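Local coordinates for enoyl-acyl carrier protein reductase (Uncultured bacterium, PDB 6KIA) that probably reduces enoyl-acyl carrier protein intermediates in bacterial fatty acid synthesis with NADH as the cofactor, and is associated with resistance to triclosan, at residues 235-239 and 410-415; 283-289 and 419-424. All blocks are in the same frame, centred on the assembly; numbering follows the deposited sequence.

Contact 1: 235-239 and 410-415. With NAI (1,4-dihydronicotinamide adenine dinucleotide), chain D.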
loop_
_atom_site.group_PDB
_atom_site.type_symbol
_atom_site.label_atom_id
_atom_site.label_comp_id
_atom_site.label_asym_id
_atom_site.label_seq_id
_atom_site.Cartn_x
_atom_site.Cartn_y
_atom_site.Cartn_z
ATOM N N ARG A 235 -17.120 -6.462 -7.134
ATOM C CA ARG A 235 -15.680 -6.522 -7.295
ATOM C C ARG A 235 -14.980 -6.154 -5.979
ATOM O O ARG A 235 -15.469 -5.316 -5.210
ATOM C CB ARG A 235 -15.237 -5.560 -8.392
ATOM C CG ARG A 235 -15.871 -5.787 -9.750
ATOM C CD ARG A 235 -15.459 -7.121 -10.343
ATOM N NE ARG A 235 -15.973 -7.258 -11.704
ATOM C CZ ARG A 235 -17.099 -7.897 -12.003
ATOM N NH1 ARG A 235 -17.795 -8.474 -11.043
ATOM N NH2 ARG A 235 -17.513 -7.968 -13.262
ATOM N N TYR A 236 -13.839 -6.788 -5.734
ATOM C CA TYR A 236 -12.944 -6.426 -4.622
ATOM C C TYR A 236 -11.580 -6.106 -5.195
ATOM O O TYR A 236 -11.106 -6.821 -6.078
ATOM C CB TYR A 236 -12.804 -7.558 -3.608
ATOM C CG TYR A 236 -14.130 -7.984 -3.026
ATOM C CD1 TYR A 236 -14.937 -8.888 -3.708
ATOM C CD2 TYR A 236 -14.593 -7.457 -1.823
ATOM C CE1 TYR A 236 -16.169 -9.266 -3.199
ATOM C CE2 TYR A 236 -15.826 -7.845 -1.310
ATOM C CZ TYR A 236 -16.596 -8.740 -2.007
ATOM O OH TYR A 236 -17.816 -9.133 -1.502
ATOM N N SER A 237 -10.971 -5.020 -4.729
ATOM C CA SER A 237 -9.599 -4.713 -5.135
ATOM C C SER A 237 -8.777 -4.528 -3.867
ATOM O O SER A 237 -9.329 -4.206 -2.804
ATOM C CB SER A 237 -9.548 -3.454 -6.003
ATOM O OG SER A 237 -9.904 -2.307 -5.235
ATOM N N ALA A 238 -7.468 -4.748 -3.967
ATOM C CA ALA A 238 -6.553 -4.449 -2.879
ATOM C C ALA A 238 -5.275 -3.916 -3.496
ATOM O O ALA A 238 -4.940 -4.247 -4.634
ATOM C CB ALA A 238 -6.256 -5.687 -2.013
ATOM N N TYR A 239 -4.560 -3.101 -2.737
ATOM C CA TYR A 239 -3.259 -2.596 -3.165
ATOM C C TYR A 239 -2.187 -3.525 -2.620
ATOM O O TYR A 239 -2.040 -3.659 -1.410
ATOM C CB TYR A 239 -3.026 -1.166 -2.678
ATOM C CG TYR A 239 -3.862 -0.122 -3.384
ATOM C CD1 TYR A 239 -3.402 0.495 -4.549
ATOM C CD2 TYR A 239 -5.114 0.251 -2.880
ATOM C CE1 TYR A 239 -4.166 1.445 -5.198
ATOM C CE2 TYR A 239 -5.883 1.199 -3.538
ATOM C CZ TYR A 239 -5.401 1.788 -4.672
ATOM O OH TYR A 239 -6.159 2.732 -5.331
ATOM N N MET A 410 -6.746 0.374 -12.303
ATOM C CA MET A 410 -7.450 -0.499 -11.378
ATOM C C MET A 410 -8.969 -0.378 -11.588
ATOM O O MET A 410 -9.680 -1.392 -11.603
ATOM C CB MET A 410 -7.072 -0.175 -9.944
ATOM C CG MET A 410 -5.601 -0.489 -9.659
ATOM S SD MET A 410 -5.092 0.032 -8.016
ATOM C CE MET A 410 -6.156 -0.959 -6.937
ATOM N N PHE A 411 -9.447 0.848 -11.803
ATOM C CA PHE A 411 -10.892 1.063 -11.950
ATOM C C PHE A 411 -11.427 0.313 -13.163
ATOM O O PHE A 411 -12.467 -0.368 -13.084
ATOM C CB PHE A 411 -11.215 2.558 -12.061
ATOM C CG PHE A 411 -12.698 2.845 -12.056
ATOM C CD1 PHE A 411 -13.454 2.663 -10.914
ATOM C CD2 PHE A 411 -13.328 3.262 -13.222
ATOM C CE1 PHE A 411 -14.853 2.905 -10.934
ATOM C CE2 PHE A 411 -14.706 3.512 -13.250
ATOM C CZ PHE A 411 -15.458 3.340 -12.099
ATOM N N HIS A 412 -10.719 0.403 -14.293
ATOM C CA HIS A 412 -11.204 -0.259 -15.503
ATOM C C HIS A 412 -10.917 -1.766 -15.517
ATOM O O HIS A 412 -11.760 -2.550 -15.960
ATOM C CB HIS A 412 -10.629 0.422 -16.756
ATOM C CG HIS A 412 -11.192 1.786 -17.011
ATOM N ND1 HIS A 412 -12.542 2.008 -17.195
ATOM C CD2 HIS A 412 -10.590 2.993 -17.154
ATOM C CE1 HIS A 412 -12.747 3.293 -17.426
ATOM N NE2 HIS A 412 -11.582 3.913 -17.397
ATOM N N GLU A 413 -9.750 -2.192 -15.027
ATOM C CA GLU A 413 -9.486 -3.614 -14.971
ATOM C C GLU A 413 -10.513 -4.311 -14.073
ATOM O O GLU A 413 -10.907 -5.448 -14.337
ATOM C CB GLU A 413 -8.071 -3.884 -14.463
ATOM C CG GLU A 413 -7.634 -5.352 -14.547
ATOM C CD GLU A 413 -7.565 -5.875 -15.985
ATOM O OE1 GLU A 413 -7.522 -5.068 -16.944
ATOM O OE2 GLU A 413 -7.517 -7.105 -16.148
ATOM N N SER A 414 -10.946 -3.645 -13.009
ATOM C CA SER A 414 -11.911 -4.297 -12.119
ATOM C C SER A 414 -13.270 -4.508 -12.769
ATOM O O SER A 414 -14.026 -5.339 -12.309
ATOM C CB SER A 414 -12.076 -3.538 -10.812
ATOM O OG SER A 414 -10.860 -3.521 -10.070
ATOM N N SER A 415 -13.594 -3.800 -13.838
ATOM C CA SER A 415 -14.848 -4.133 -14.503
ATOM C C SER A 415 -14.777 -5.524 -15.118
ATOM O O SER A 415 -15.782 -6.225 -15.180
ATOM C CB SER A 415 -15.237 -3.105 -15.567
ATOM O OG SER A 415 -15.775 -1.934 -14.972
HETATM P PA NAI D . -1.582 5.454 3.396
HETATM O O1A NAI D . -2.258 6.615 2.733
HETATM O O2A NAI D . -0.927 5.715 4.738
HETATM O O5B NAI D . -2.654 4.283 3.487
HETATM C C5B NAI D . -2.592 3.357 4.554
HETATM C C4B NAI D . -4.018 2.727 4.570
HETATM O O4B NAI D . -3.951 1.602 5.638
HETATM C C3B NAI D . -4.930 3.555 4.935
HETATM O O3B NAI D . -6.189 3.382 4.165
HETATM C C2B NAI D . -5.188 3.223 6.535
HETATM O O2B NAI D . -6.496 3.769 6.943
HETATM C C1B NAI D . -5.103 1.939 6.591
HETATM N N9A NAI D . -4.579 1.484 7.895
HETATM C C8A NAI D . -3.400 1.599 8.532
HETATM N N7A NAI D . -3.505 0.987 9.709
HETATM C C5A NAI D . -4.758 0.479 9.802
HETATM C C6A NAI D . -5.320 -0.232 10.851
HETATM N N6A NAI D . -4.827 -0.667 12.128
HETATM N N1A NAI D . -6.595 -0.638 10.730
HETATM C C2A NAI D . -7.310 -0.341 9.600
HETATM N N3A NAI D . -6.744 0.368 8.552
HETATM C C4A NAI D . -5.444 0.780 8.682
HETATM O O3 NAI D . -0.380 4.838 2.441
HETATM P PN NAI D . -0.488 3.963 1.090
HETATM O O1N NAI D . -1.287 4.693 0.056
HETATM O O2N NAI D . 0.965 3.742 0.702
HETATM O O5D NAI D . -1.190 2.584 1.476
HETATM C C5D NAI D . -2.361 2.136 0.813
HETATM C C4D NAI D . -2.078 0.716 0.272
HETATM O O4D NAI D . -1.204 0.807 -0.712
HETATM C C3D NAI D . -1.407 -0.146 1.339
HETATM O O3D NAI D . -1.995 -1.398 1.444
HETATM C C2D NAI D . 0.016 -0.297 0.758
HETATM O O2D NAI D . 0.665 -1.468 1.367
HETATM C C1D NAI D . -0.178 -0.383 -0.532
HETATM N N1N NAI D . 1.016 -0.101 -1.328
HETATM C C2N NAI D . 1.855 0.955 -1.038
HETATM C C3N NAI D . 3.020 1.146 -1.793
HETATM C C7N NAI D . 3.951 2.327 -1.521
HETATM O O7N NAI D . 5.102 2.328 -1.948
HETATM N N7N NAI D . 3.459 3.430 -0.775
HETATM C C4N NAI D . 3.347 0.309 -2.850
HETATM C C5N NAI D . 2.462 -0.728 -3.167
HETATM C C6N NAI D . 1.309 -0.927 -2.401
#
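Two main-chain carbonyls of segment 410-415, Ser414 O and Ser415 O, receive the guanidinium of Arg235. NH2 points at Ser415 O over 3.1 Å with a nearly straight N-H...O angle of 165°, and the oxygen lies close to the guanidinium plane, although the donor stands above the plane of the carbonyl. NE reaches Ser414 O at 2.8 Å, but this bond is strongly bent and weak. The first torsion, with CG beside the backbone N, lays CG against Ser414 O, and the bend at chi2 (-65°) turns CD and the head group along 414-415. Gln233, just before the strand, takes a further bond from NH2.

The segment has internal support. Met410 O accepts from both Ser414 N and Ser414 OG, which arrive from opposite faces of its plane, the hydroxyl at 2.9 Å. Ser414 OG also pairs with Tyr286 OH on the next strand.

Strand 234-240 belongs to the mainly parallel sheet of a Rossmann-like nucleotide-binding fold, and helix 394-413 packs on one side of it.

Apolar and sulfur contacts take over toward the cofactor. Met410 CE sits over one face of the Tyr239 ring, 3.7 Å from its centroid, while SD approaches obliquely, 3.3 Å from Tyr239 CE1, in a Met-aromatic contact. The thioether bend at chi3 (62°) allows methyl and sulfur to meet the ring together. Between these two ends Ser237 CB lies 4.3 Å from Met410 CE. Tyr239 CB touches the NADH ribose at O4D, 3.3 Å away, and the ring also meets that of Tyr33.

Contact 2: 283-289 and 419-424. With NAI (1,4-dihydronicotinamide adenine dinucleotide), chain D.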
loop_
_atom_site.group_PDB
_atom_site.type_symbol
_atom_site.label_atom_id
_atom_site.label_comp_id
_atom_site.label_asym_id
_atom_site.label_seq_id
_atom_site.Cartn_x
_atom_site.Cartn_y
_atom_site.Cartn_z
ATOM N N ALA A 283 -12.083 -10.955 -6.816
ATOM C CA ALA A 283 -11.162 -10.232 -5.939
ATOM C C ALA A 283 -9.781 -10.190 -6.589
ATOM O O ALA A 283 -9.261 -11.229 -7.002
ATOM C CB ALA A 283 -11.107 -10.904 -4.563
ATOM N N THR A 284 -9.196 -8.995 -6.699
ATOM C CA THR A 284 -7.923 -8.828 -7.368
ATOM C C THR A 284 -6.984 -7.964 -6.516
ATOM O O THR A 284 -7.345 -6.859 -6.088
ATOM C CB THR A 284 -8.101 -8.194 -8.769
ATOM O OG1 THR A 284 -8.947 -9.039 -9.584
ATOM C CG2 THR A 284 -6.744 -7.996 -9.471
ATOM N N VAL A 285 -5.786 -8.480 -6.280
ATOM C CA VAL A 285 -4.708 -7.688 -5.696
ATOM C C VAL A 285 -3.915 -7.059 -6.811
ATOM O O VAL A 285 -3.449 -7.751 -7.721
ATOM C CB VAL A 285 -3.752 -8.542 -4.835
ATOM C CG1 VAL A 285 -2.540 -7.713 -4.394
ATOM C CG2 VAL A 285 -4.499 -9.129 -3.634
ATOM N N TYR A 286 -3.770 -5.741 -6.757
ATOM C CA TYR A 286 -2.971 -5.036 -7.749
ATOM C C TYR A 286 -1.645 -4.708 -7.133
ATOM O O TYR A 286 -1.573 -3.875 -6.234
ATOM C CB TYR A 286 -3.692 -3.763 -8.233
ATOM C CG TYR A 286 -4.962 -4.057 -9.010
ATOM C CD1 TYR A 286 -6.192 -4.198 -8.355
ATOM C CD2 TYR A 286 -4.919 -4.232 -10.375
ATOM C CE1 TYR A 286 -7.342 -4.480 -9.074
ATOM C CE2 TYR A 286 -6.065 -4.513 -11.103
ATOM C CZ TYR A 286 -7.255 -4.628 -10.461
ATOM O OH TYR A 286 -8.381 -4.908 -11.223
ATOM N N ASN A 287 -0.601 -5.390 -7.595
ATOM C CA ASN A 287 0.754 -5.134 -7.086
ATOM C C ASN A 287 1.325 -3.892 -7.750
ATOM O O ASN A 287 1.658 -3.886 -8.950
ATOM C CB ASN A 287 1.655 -6.348 -7.290
ATOM C CG ASN A 287 1.401 -7.428 -6.258
ATOM O OD1 ASN A 287 1.154 -7.132 -5.071
ATOM N ND2 ASN A 287 1.426 -8.693 -6.696
ATOM N N CYS A 288 1.366 -2.814 -6.977
ATOM C CA CYS A 288 1.653 -1.473 -7.511
ATOM C C CYS A 288 3.077 -1.011 -7.256
ATOM O O CYS A 288 3.747 -1.556 -6.379
ATOM C CB CYS A 288 0.669 -0.463 -6.908
ATOM S SG CYS A 288 -1.062 -0.706 -7.473
ATOM N N PRO A 289 3.541 0.015 -7.985
ATOM C CA PRO A 289 4.933 0.468 -7.784
ATOM C C PRO A 289 5.257 1.120 -6.449
ATOM O O PRO A 289 4.391 1.601 -5.729
ATOM C CB PRO A 289 5.113 1.522 -8.882
ATOM C CG PRO A 289 4.140 1.166 -9.915
ATOM C CD PRO A 289 2.928 0.686 -9.145
ATOM N N GLY A 419 -7.401 -11.641 -13.543
ATOM C CA GLY A 419 -7.045 -12.630 -12.547
ATOM C C GLY A 419 -7.010 -12.086 -11.135
ATOM O O GLY A 419 -7.225 -10.900 -10.920
ATOM N N PRO A 420 -6.721 -12.955 -10.168
ATOM C CA PRO A 420 -6.739 -12.558 -8.757
ATOM C C PRO A 420 -5.540 -11.695 -8.329
ATOM O O PRO A 420 -5.626 -11.051 -7.283
ATOM C CB PRO A 420 -6.724 -13.905 -8.022
ATOM C CG PRO A 420 -6.076 -14.851 -8.971
ATOM C CD PRO A 420 -6.485 -14.403 -10.340
ATOM N N VAL A 421 -4.436 -11.754 -9.070
ATOM C CA VAL A 421 -3.220 -11.010 -8.730
ATOM C C VAL A 421 -2.583 -10.469 -9.999
ATOM O O VAL A 421 -2.257 -11.233 -10.921
ATOM C CB VAL A 421 -2.183 -11.889 -7.975
ATOM C CG1 VAL A 421 -1.013 -11.025 -7.527
ATOM C CG2 VAL A 421 -2.805 -12.624 -6.779
ATOM N N LEU A 422 -2.435 -9.146 -10.071
ATOM C CA LEU A 422 -1.927 -8.489 -11.260
ATOM C C LEU A 422 -0.910 -7.423 -10.889
ATOM O O LEU A 422 -1.152 -6.618 -9.987
ATOM C CB LEU A 422 -3.061 -7.845 -12.059
ATOM C CG LEU A 422 -4.133 -8.797 -12.597
ATOM C CD1 LEU A 422 -5.296 -8.003 -13.195
ATOM C CD2 LEU A 422 -3.476 -9.703 -13.642
ATOM N N TRP A 423 0.213 -7.417 -11.587
ATOM C CA TRP A 423 1.207 -6.362 -11.396
ATOM C C TRP A 423 0.940 -5.182 -12.332
ATOM O O TRP A 423 0.770 -5.362 -13.555
ATOM C CB TRP A 423 2.626 -6.894 -11.636
ATOM C CG TRP A 423 3.371 -7.474 -10.470
ATOM C CD1 TRP A 423 4.438 -6.910 -9.817
ATOM C CD2 TRP A 423 3.154 -8.751 -9.847
ATOM N NE1 TRP A 423 4.903 -7.759 -8.853
ATOM C CE2 TRP A 423 4.122 -8.886 -8.822
ATOM C CE3 TRP A 423 2.233 -9.781 -10.042
ATOM C CZ2 TRP A 423 4.196 -10.017 -8.005
ATOM C CZ3 TRP A 423 2.321 -10.921 -9.225
ATOM C CH2 TRP A 423 3.286 -11.024 -8.224
ATOM N N LEU A 424 0.950 -3.976 -11.760
ATOM C CA LEU A 424 0.943 -2.738 -12.527
ATOM C C LEU A 424 2.355 -2.171 -12.456
ATOM O O LEU A 424 2.716 -1.541 -11.463
ATOM C CB LEU A 424 -0.072 -1.742 -11.946
ATOM C CG LEU A 424 -1.496 -2.295 -11.777
ATOM C CD1 LEU A 424 -2.408 -1.210 -11.233
ATOM C CD2 LEU A 424 -2.010 -2.787 -13.136
HETATM P PA NAI D . -1.582 5.454 3.396
HETATM O O1A NAI D . -2.258 6.615 2.733
HETATM O O2A NAI D . -0.927 5.715 4.738
HETATM O O5B NAI D . -2.654 4.283 3.487
HETATM C C5B NAI D . -2.592 3.357 4.554
HETATM C C4B NAI D . -4.018 2.727 4.570
HETATM O O4B NAI D . -3.951 1.602 5.638
HETATM C C3B NAI D . -4.930 3.555 4.935
HETATM O O3B NAI D . -6.189 3.382 4.165
HETATM C C2B NAI D . -5.188 3.223 6.535
HETATM O O2B NAI D . -6.496 3.769 6.943
HETATM C C1B NAI D . -5.103 1.939 6.591
HETATM N N9A NAI D . -4.579 1.484 7.895
HETATM C C8A NAI D . -3.400 1.599 8.532
HETATM N N7A NAI D . -3.505 0.987 9.709
HETATM C C5A NAI D . -4.758 0.479 9.802
HETATM C C6A NAI D . -5.320 -0.232 10.851
HETATM N N6A NAI D . -4.827 -0.667 12.128
HETATM N N1A NAI D . -6.595 -0.638 10.730
HETATM C C2A NAI D . -7.310 -0.341 9.600
HETATM N N3A NAI D . -6.744 0.368 8.552
HETATM C C4A NAI D . -5.444 0.780 8.682
HETATM O O3 NAI D . -0.380 4.838 2.441
HETATM P PN NAI D . -0.488 3.963 1.090
HETATM O O1N NAI D . -1.287 4.693 0.056
HETATM O O2N NAI D . 0.965 3.742 0.702
HETATM O O5D NAI D . -1.190 2.584 1.476
HETATM C C5D NAI D . -2.361 2.136 0.813
HETATM C C4D NAI D . -2.078 0.716 0.272
HETATM O O4D NAI D . -1.204 0.807 -0.712
HETATM C C3D NAI D . -1.407 -0.146 1.339
HETATM O O3D NAI D . -1.995 -1.398 1.444
HETATM C C2D NAI D . 0.016 -0.297 0.758
HETATM O O2D NAI D . 0.665 -1.468 1.367
HETATM C C1D NAI D . -0.178 -0.383 -0.532
HETATM N N1N NAI D . 1.016 -0.101 -1.328
HETATM C C2N NAI D . 1.855 0.955 -1.038
HETATM C C3N NAI D . 3.020 1.146 -1.793
HETATM C C7N NAI D . 3.951 2.327 -1.521
HETATM O O7N NAI D . 5.102 2.328 -1.948
HETATM N N7N NAI D . 3.459 3.430 -0.775
HETATM C C4N NAI D . 3.347 0.309 -2.850
HETATM C C5N NAI D . 2.462 -0.728 -3.167
HETATM C C6N NAI D . 1.309 -0.927 -2.401
HETATM O O HOH W 1 4.268 -3.104 -9.583
#
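Asn287 O takes Leu424 N at 2.9 Å and has a water at 2.8 Å, which also lies close to Leu424 O. This carbonyl therefore ties the strand end to Leu424 directly and probably through this water. Three further backbone bonds run back along the pair, Asn287 N to Leu422 O, Leu422 N to Val285 O and Val285 N to Pro420 O; the middle one is the straightest, meeting its carbonyl nearly along the C=O axis. At the start of the ladder Thr284 OG1 adds a side-chain bond to Gly419 O (2.9 Å), made possible by a chi1 of -60° that sets the hydroxyl beside its own backbone N.

Strands 283-287 and 421-423 are parallel neighbours, their axes 20° apart, in the sheet of the Rossmann-like fold; the other neighbour of 283-287 is strand 234-240.

On one face of the sheet Asn287 lies alongside Trp423. Its CB stands almost on the normal of the five-membered ring, 3.6 Å from the centroid, and ND2 hangs over the six-membered part, 3.3 Å from Trp423 CZ2, with amide and ring planes 60° apart. Glu270 accepts from ND2, and His242 O takes the indole NE1, fixing both partners. Val421 CG1 also packs against ND2.

On the face that bears Tyr286 and Leu422 the contacts are mostly apolar: Leu422 CD1 meets Tyr286 CE2 and Thr284 CG2; Leu424 CD1 reaches Tyr286 CD2 at 4.0 Å and also Cys288 SG. Beyond the strand, Pro289 O approaches C4N of the dihydronicotinamide at 3.3 Å, the carbon from which hydride is transferred in NADH-dependent reductases.

Both contacts are buried, and both reach the same sheet, in which strands 234-240 and 283-287 are adjacent and joined by backbone bonds such as Tyr286 N to Ala238 O. They differ in kind. Contact 1 sets segment 410-415, mostly helix, against a strand, so strand side chains reach across to main-chain carbonyls at one end and to a methionine at the other; contact 2 pairs two strands through main-chain bonds and buries more surface. Helix 394-413 leads on to strand 421-423, and Met410 packs on Tyr286 where the contacts meet. Each touches the cofactor at a different place, contact 1 at a ribose and contact 2 at the nicotinamide.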